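Local coordinates for protein P-granule scaffold (Caenorhabditis japonica, PDB 5W4A) that is a scaffold of P granules, germ granules linked to mRNA repression, and probably binds RNA, at residues Lys129-Lys134 against Ile140-Ile145; Asn199-Thr204 against Asp210-Gly215. One frame throughout, in Å; residues are numbered along the deposited sequence. Where two conformers were deposited one is given.

Overall arrangement
Both contacts lie across a turn between consecutive helices of a mainly helical domain, and they follow one another along the chain: 129-134 with 140-145 closes before 199-204 with 210-215 opens. Their centres stand 30 Å apart and their nearest atoms about 14 Å, so they do not touch. Contact 1 joins helix 116-131 to helix 136-148 through small side chains, whereas contact 2 joins helix 187-201 to helix 206-213 through a salt bridge and a leucine-isoleucine pair. They differ also in their place in the dimer. Lysines of contact 1 reach acidic residues of the second subunit; no other protein chain of the assembly touches contact 2.

Contact 1: residues Lys129-Lys134 against Ile140-Ile145; sequences KAKLQK and ILAILI
The backbones come closest where K131 faces A142, their CA atoms 5.3 Å apart, as the end of helix 116-131 comes up against helix 136-148 in a helical hairpin. That approach is consistent with the alanines at A130 and A142. The methyl of A142 points at the other helix and lies 3.6 Å from K131 CB, and equally near the backbone N of K131, so it sits directly against the main chain. From the facing helix the methyl of A130 comes in to meet it, A130 CB to A142 CB being 4.1 Å. L141 adds a looser touch with one branch, its CD2 reaching 4.4 Å from A130 CB.

K131 takes part with the root of its chain rather than its charged end. CG stands anti to the backbone N (chi1 -168°) and the rest runs out extended, which carries NZ away from the alanine pair to a salt bridge with E162 of the second subunit. K134 likewise pairs with D167 and D169 of that subunit. Back within the chain, K139, in the first turn of helix 136-148, donates through NZ to the carbonyl oxygens of K131 and Q133, tying the start of the second helix to the end of the first.

No hydrogen bond crosses between the two segments: they meet by methyl and methylene packing, while the charged ends of K131 and K134 pair with acids of the second subunit.

Contact 2: residues Asn199-Thr204 against Asp210-Gly215; sequences NRLDQT and DIIRNG
D202 and R213 join the two arms of a helical hairpin, the last in the modelled chain, in which helix 187-201 is followed by helix 206-213. Their side chains meet at about a right angle, yet the carboxylate and guanidinium planes are only 16° apart. R213 presents its end, NH1 to D202 OD1 at 2.9 Å and NH2 to D202 OD2 at 3.0 Å, and each oxygen accepts through its syn lone pair. Both bonds are nearly straight, the first at 174°. The arginine spans the gap because its chain is extended from CG to NE, with CG anti to the carbonyl carbon (chi1 -73°).

With an alanine at D202 both oxygens would go, and the R213 guanidinium would probably be left without its mate across the turn and freer to swing.

Beside this pair, L201 and I212 point into the hairpin and their side chains also cross at about a right angle. I212 packs further on F197 and L198 of helix 187-201, while L201 rests on L208 and A209 of the facing helix. Between L201 and I212 themselves the touch is made by one methyl from each, L201 CD1 lying 3.9 Å from I212 CD1.

Contact 1: residues Lys129-Lys134 against Ile140-Ile145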
ATOM      1  N   LYS C 129       2.314   4.819 -11.209  1.00 19.32           N
ATOM      2  CA  LYS C 129       3.699   4.462 -11.460  1.00 19.43           C
ATOM      3  C   LYS C 129       4.582   4.818 -10.271  1.00 18.85           C
ATOM      4  O   LYS C 129       5.501   4.057  -9.924  1.00 18.94           O
ATOM      5  CB  LYS C 129       4.186   5.139 -12.747  1.00 21.91           C
ATOM      6  CG  LYS C 129       3.564   4.512 -13.979  1.00 27.40           C
ATOM      7  CD  LYS C 129       4.029   5.182 -15.277  1.00 44.20           C
ATOM      8  CE  LYS C 129       5.471   4.812 -15.614  1.00 57.59           C
ATOM      9  NZ  LYS C 129       5.833   5.175 -17.025  1.00 66.45           N
ATOM     10  N   ALA C 130       4.301   5.954  -9.608  1.00 20.00           N
ATOM     11  CA  ALA C 130       5.100   6.362  -8.449  1.00 19.50           C
ATOM     12  C   ALA C 130       5.031   5.332  -7.333  1.00 17.80           C
ATOM     13  O   ALA C 130       6.044   5.039  -6.684  1.00 16.65           O
ATOM     14  CB  ALA C 130       4.643   7.725  -7.907  1.00 20.86           C
ATOM     15  N   LYS C 131       3.844   4.789  -7.083  1.00 17.19           N
ATOM     16  CA  LYS C 131       3.688   3.847  -5.986  1.00 16.47           C
ATOM     17  C   LYS C 131       4.551   2.610  -6.179  1.00 16.06           C
ATOM     18  O   LYS C 131       4.980   2.002  -5.200  1.00 17.63           O
ATOM     19  CB  LYS C 131       2.228   3.473  -5.815  1.00 16.35           C
ATOM     20  CG  LYS C 131       1.952   2.724  -4.538  1.00 22.78           C
ATOM     21  CD  LYS C 131       0.477   2.605  -4.270  1.00 28.35           C
ATOM     22  CE  LYS C 131       0.285   2.040  -2.878  1.00 35.80           C
ATOM     23  NZ  LYS C 131      -1.133   1.934  -2.529  1.00 35.74           N
ATOM     24  N   LEU C 132       4.809   2.222  -7.431  1.00 16.21           N
ATOM     25  CA  LEU C 132       5.641   1.068  -7.753  1.00 17.05           C
ATOM     26  C   LEU C 132       7.125   1.329  -7.588  1.00 19.12           C
ATOM     27  O   LEU C 132       7.906   0.381  -7.692  1.00 19.67           O
ATOM     28  CB  LEU C 132       5.376   0.627  -9.200  1.00 17.27           C
ATOM     29  CG  LEU C 132       3.941   0.189  -9.490  1.00 18.32           C
ATOM     30  CD1 LEU C 132       3.744  -0.036 -10.988  1.00 20.94           C
ATOM     31  CD2 LEU C 132       3.547  -1.073  -8.761  1.00 18.10           C
ATOM     32  N   GLN C 133       7.541   2.572  -7.360  1.00 17.21           N
ATOM     33  CA  GLN C 133       8.929   2.838  -7.058  1.00 16.89           C
ATOM     34  C   GLN C 133       9.215   2.425  -5.623  1.00 17.84           C
ATOM     35  O   GLN C 133       8.307   2.247  -4.803  1.00 19.95           O
ATOM     36  CB  GLN C 133       9.265   4.314  -7.270  1.00 18.24           C
ATOM     37  CG  GLN C 133       9.074   4.799  -8.672  1.00 22.70           C
ATOM     38  CD  GLN C 133       9.441   6.259  -8.834  1.00 35.20           C
ATOM     39  OE1 GLN C 133      10.433   6.731  -8.268  1.00 45.01           O
ATOM     40  NE2 GLN C 133       8.652   6.979  -9.613  1.00 51.58           N
ATOM     41  N   LYS C 134      10.497   2.196  -5.339  1.00 17.02           N
ATOM     42  CA  LYS C 134      10.898   1.645  -4.051  1.00 16.80           C
ATOM     43  C   LYS C 134      11.280   2.692  -2.996  1.00 21.77           C
ATOM     44  O   LYS C 134      11.812   2.309  -1.943  1.00 30.55           O
ATOM     45  CB  LYS C 134      12.067   0.672  -4.247  1.00 19.89           C
ATOM     46  CG  LYS C 134      11.773  -0.416  -5.236  1.00 24.33           C
ATOM     47  CD  LYS C 134      10.758  -1.340  -4.665  1.00 21.17           C
ATOM     48  CE  LYS C 134      10.615  -2.691  -5.446  1.00 20.70           C
ATOM     49  NZ  LYS C 134       9.439  -3.420  -4.917  1.00 17.72           N
ATOM     50  N   ILE C 140       4.888   8.532  -1.032  1.00 15.87           N
ATOM     51  CA  ILE C 140       4.130   9.664  -0.486  1.00 16.51           C
ATOM     52  C   ILE C 140       3.420  10.421  -1.606  1.00 17.75           C
ATOM     53  O   ILE C 140       2.246  10.788  -1.479  1.00 18.25           O
ATOM     54  CB  ILE C 140       5.050  10.582   0.328  1.00 16.18           C
ATOM     55  CG1 ILE C 140       5.558   9.867   1.584  1.00 16.70           C
ATOM     56  CG2 ILE C 140       4.326  11.914   0.685  1.00 16.92           C
ATOM     57  CD1 ILE C 140       6.739  10.552   2.207  1.00 19.92           C
ATOM     58  N   LEU C 141       4.127  10.683  -2.706  1.00 16.97           N
ATOM     59  CA  LEU C 141       3.519  11.337  -3.865  1.00 16.55           C
ATOM     60  C   LEU C 141       2.294  10.568  -4.370  1.00 17.28           C
ATOM     61  O   LEU C 141       1.242  11.167  -4.645  1.00 17.67           O
ATOM     62  CB  LEU C 141       4.568  11.472  -4.976  1.00 16.87           C
ATOM     63  CG  LEU C 141       4.058  11.944  -6.334  1.00 18.35           C
ATOM     64  CD1 LEU C 141       3.379  13.302  -6.248  1.00 20.26           C
ATOM     65  CD2 LEU C 141       5.228  11.993  -7.263  1.00 25.00           C
ATOM     66  N   ALA C 142       2.415   9.247  -4.488  1.00 16.63           N
ATOM     67  CA  ALA C 142       1.294   8.427  -4.947  1.00 15.70           C
ATOM     68  C   ALA C 142       0.094   8.566  -4.025  1.00 18.05           C
ATOM     69  O   ALA C 142      -1.036   8.730  -4.496  1.00 18.12           O
ATOM     70  CB  ALA C 142       1.740   6.971  -5.050  1.00 17.83           C
ATOM     71  N   ILE C 143       0.313   8.505  -2.709  1.00 15.90           N
ATOM     72  CA  ILE C 143      -0.795   8.625  -1.762  1.00 17.64           C
ATOM     73  C   ILE C 143      -1.421  10.015  -1.854  1.00 19.83           C
ATOM     74  O   ILE C 143      -2.651  10.164  -1.802  1.00 18.78           O
ATOM     75  CB  ILE C 143      -0.324   8.291  -0.336  1.00 19.67           C
ATOM     76  CG1 ILE C 143      -0.011   6.813  -0.242  1.00 24.93           C
ATOM     77  CG2 ILE C 143      -1.403   8.681   0.717  1.00 23.36           C
ATOM     78  CD1 ILE C 143       0.848   6.479   0.983  1.00 22.72           C
ATOM     79  N   LEU C 144      -0.594  11.059  -1.968  1.00 17.43           N
ATOM     80  CA  LEU C 144      -1.114  12.418  -2.123  1.00 17.76           C
ATOM     81  C   LEU C 144      -2.014  12.537  -3.353  1.00 19.26           C
ATOM     82  O   LEU C 144      -3.138  13.071  -3.264  1.00 17.92           O
ATOM     83  CB  LEU C 144       0.047  13.408  -2.204  1.00 19.09           C
ATOM     84  CG  LEU C 144      -0.336  14.859  -2.392  1.00 18.81           C
ATOM     85  CD1 LEU C 144      -1.217  15.404  -1.265  1.00 19.47           C
ATOM     86  CD2 LEU C 144       0.944  15.692  -2.539  1.00 24.21           C
ATOM     87  N   ILE C 145      -1.543  12.031  -4.496  1.00 18.17           N
ATOM     88  CA  ILE C 145      -2.333  12.066  -5.730  1.00 19.14           C
ATOM     89  C   ILE C 145      -3.654  11.317  -5.547  1.00 18.92           C
ATOM     90  O   ILE C 145      -4.732  11.806  -5.941  1.00 19.40           O
ATOM     91  CB  ILE C 145      -1.510  11.512  -6.912  1.00 19.55           C
ATOM     92  CG1 ILE C 145      -0.459  12.530  -7.340  1.00 19.43           C
ATOM     93  CG2 ILE C 145      -2.416  11.225  -8.117  1.00 20.13           C
ATOM     94  CD1 ILE C 145       0.592  11.980  -8.253  1.00 18.46           C
TER

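Contact 2: residues Asn199-Thr204 against Asp210-Gly215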
ATOM      1  N   ASN C 199       0.554   3.336  20.140  1.00 23.04           N
ATOM      2  CA  ASN C 199       1.603   2.376  20.461  0.55 26.35           C
ATOM      3  C   ASN C 199       2.981   3.025  20.421  1.00 34.71           C
ATOM      4  O   ASN C 199       3.861   2.672  21.215  1.00 33.67           O
ATOM      5  CB  ASN C 199       1.526   1.175  19.508  0.55 27.10           C
ATOM      6  CG  ASN C 199       2.666   0.195  19.709  0.55 33.31           C
ATOM      7  OD1 ASN C 199       2.734  -0.493  20.726  0.55 39.88           O
ATOM      8  ND2 ASN C 199       3.564   0.127  18.740  0.55 34.54           N
ATOM      9  N   ARG C 200       3.193   3.972  19.511  1.00 22.88           N
ATOM     10  CA  ARG C 200       4.441   4.703  19.506  1.00 25.31           C
ATOM     11  C   ARG C 200       4.459   5.723  20.637  1.00 23.70           C
ATOM     12  O   ARG C 200       5.476   5.873  21.321  1.00 24.20           O
ATOM     13  CB  ARG C 200       4.664   5.406  18.168  1.00 22.54           C
ATOM     14  CG  ARG C 200       4.838   4.487  16.958  1.00 25.50           C
ATOM     15  CD  ARG C 200       6.202   3.727  16.944  1.00 26.39           C
ATOM     16  NE  ARG C 200       7.383   4.554  17.232  1.00 32.44           N
ATOM     17  CZ  ARG C 200       8.103   5.232  16.328  1.00 35.65           C
ATOM     18  NH1 ARG C 200       7.790   5.236  15.026  1.00 34.75           N
ATOM     19  NH2 ARG C 200       9.162   5.922  16.732  1.00 37.24           N
ATOM     20  N   LEU C 201       3.351   6.425  20.856  1.00 21.58           N
ATOM     21  CA  LEU C 201       3.318   7.457  21.893  1.00 21.46           C
ATOM     22  C   LEU C 201       3.504   6.883  23.277  1.00 26.54           C
ATOM     23  O   LEU C 201       4.089   7.534  24.154  1.00 26.10           O
ATOM     24  CB  LEU C 201       1.986   8.187  21.883  1.00 27.08           C
ATOM     25  CG  LEU C 201       1.767   9.352  20.961  1.00 31.72           C
ATOM     26  CD1 LEU C 201       0.447   9.986  21.398  1.00 26.83           C
ATOM     27  CD2 LEU C 201       2.905  10.366  21.014  1.00 25.32           C
ATOM     28  N   ASP C 202       2.934   5.713  23.531  1.00 25.26           N
ATOM     29  CA  ASP C 202       3.055   5.154  24.866  1.00 25.04           C
ATOM     30  C   ASP C 202       4.516   5.048  25.302  1.00 35.73           C
ATOM     31  O   ASP C 202       4.785   5.044  26.507  1.00 35.78           O
ATOM     32  CB  ASP C 202       2.367   3.797  24.923  1.00 27.64           C
ATOM     33  CG  ASP C 202       0.849   3.906  24.991  1.00 29.44           C
ATOM     34  OD1 ASP C 202       0.296   4.919  25.490  1.00 29.18           O
ATOM     35  OD2 ASP C 202       0.197   2.929  24.562  1.00 30.42           O
ATOM     36  N   GLN C 203       5.471   5.001  24.363  1.00 37.59           N
ATOM     37  CA  GLN C 203       6.892   4.869  24.706  1.00 34.21           C
ATOM     38  C   GLN C 203       7.641   6.190  24.850  1.00 45.67           C
ATOM     39  O   GLN C 203       8.766   6.187  25.372  1.00 46.82           O
ATOM     40  CB  GLN C 203       7.601   4.018  23.656  1.00 43.97           C
ATOM     41  CG  GLN C 203       7.041   2.628  23.564  1.00 36.23           C
ATOM     42  CD  GLN C 203       7.160   1.854  24.892  1.00 46.95           C
ATOM     43  OE1 GLN C 203       8.128   2.025  25.647  1.00 45.73           O
ATOM     44  NE2 GLN C 203       6.167   1.006  25.181  1.00 48.51           N
ATOM     45  N   THR C 204       7.069   7.301  24.451  1.00 34.82           N
ATOM     46  CA  THR C 204       7.839   8.550  24.413  1.00 26.87           C
ATOM     47  C   THR C 204       7.133   9.718  25.073  1.00 36.68           C
ATOM     48  O   THR C 204       7.790  10.578  25.663  1.00 32.80           O
ATOM     49  CB  THR C 204       8.106   8.882  22.952  1.00 31.48           C
ATOM     50  OG1 THR C 204       6.845   9.047  22.272  1.00 33.96           O
ATOM     51  CG2 THR C 204       8.870   7.777  22.287  1.00 30.79           C
ATOM     52  N   ASP C 210      -2.347   9.793  26.925  1.00 24.06           N
ATOM     53  CA  ASP C 210      -3.439   9.863  27.892  1.00 28.70           C
ATOM     54  C   ASP C 210      -4.520  10.860  27.465  1.00 32.19           C
ATOM     55  O   ASP C 210      -5.715  10.570  27.585  1.00 36.71           O
ATOM     56  CB  ASP C 210      -2.869  10.209  29.265  1.00 29.94           C
ATOM     57  CG  ASP C 210      -3.938  10.320  30.337  1.00 49.56           C
ATOM     58  OD1 ASP C 210      -4.770   9.392  30.457  1.00 44.92           O
ATOM     59  OD2 ASP C 210      -3.928  11.332  31.069  1.00 54.11           O
ATOM     60  N   ILE C 211      -4.126  12.008  26.902  1.00 30.82           N
ATOM     61  CA  ILE C 211      -5.113  12.979  26.432  1.00 38.87           C
ATOM     62  C   ILE C 211      -5.939  12.387  25.290  1.00 39.06           C
ATOM     63  O   ILE C 211      -7.168  12.513  25.256  1.00 39.57           O
ATOM     64  CB  ILE C 211      -4.424  14.297  26.006  1.00 36.52           C
ATOM     65  CG1 ILE C 211      -3.530  14.863  27.109  1.00 50.07           C
ATOM     66  CG2 ILE C 211      -5.472  15.331  25.691  1.00 44.16           C
ATOM     67  CD1 ILE C 211      -2.562  15.927  26.604  1.00 52.10           C
ATOM     68  N   ILE C 212      -5.284  11.725  24.339  1.00 25.90           N
ATOM     69  CA  ILE C 212      -6.008  11.144  23.215  1.00 26.58           C
ATOM     70  C   ILE C 212      -6.997  10.085  23.694  1.00 37.54           C
ATOM     71  O   ILE C 212      -8.119   9.987  23.182  1.00 36.99           O
ATOM     72  CB  ILE C 212      -5.020  10.560  22.196  1.00 26.32           C
ATOM     73  CG1 ILE C 212      -4.279  11.707  21.478  1.00 23.77           C
ATOM     74  CG2 ILE C 212      -5.749   9.635  21.202  1.00 26.87           C
ATOM     75  CD1 ILE C 212      -3.128  11.251  20.652  1.00 27.16           C
ATOM     76  N   ARG C 213      -6.580   9.246  24.645  1.00 34.04           N
ATOM     77  CA  ARG C 213      -7.465   8.194  25.147  1.00 39.52           C
ATOM     78  C   ARG C 213      -8.614   8.772  25.957  1.00 44.87           C
ATOM     79  O   ARG C 213      -9.758   8.325  25.829  1.00 57.23           O
ATOM     80  CB  ARG C 213      -6.683   7.212  26.022  1.00 39.03           C
ATOM     81  CG  ARG C 213      -5.782   6.302  25.260  1.00 32.07           C
ATOM     82  CD  ARG C 213      -5.378   5.091  26.089  1.00 33.18           C
ATOM     83  NE  ARG C 213      -4.631   4.145  25.272  1.00 30.40           N
ATOM     84  CZ  ARG C 213      -3.308   4.102  25.183  1.00 26.18           C
ATOM     85  NH1 ARG C 213      -2.545   4.949  25.881  1.00 25.93           N
ATOM     86  NH2 ARG C 213      -2.742   3.207  24.391  1.00 32.28           N
ATOM     87  N   ASN C 214      -8.321   9.766  26.795  1.00 48.15           N
ATOM     88  CA  ASN C 214      -9.213  10.145  27.885  1.00 55.87           C
ATOM     89  C   ASN C 214      -9.678  11.588  27.741  1.00 66.81           C
ATOM     90  O   ASN C 214     -10.828  11.811  27.350  1.00 72.75           O
ATOM     91  CB  ASN C 214      -8.493   9.887  29.215  1.00 57.50           C
ATOM     92  CG  ASN C 214      -7.952   8.444  29.330  1.00 54.85           C
ATOM     93  OD1 ASN C 214      -8.617   7.480  28.946  1.00 57.30           O
ATOM     94  ND2 ASN C 214      -6.739   8.304  29.858  1.00 57.00           N
ATOM     95  N   GLY C 215      -8.834  12.581  28.031  1.00 66.60           N
ATOM     96  CA  GLY C 215      -9.234  13.977  27.921  1.00 58.89           C
ATOM     97  C   GLY C 215      -8.192  14.992  28.364  1.00 64.46           C
ATOM     98  O   GLY C 215      -7.188  14.658  28.995  1.00 65.49           O
TER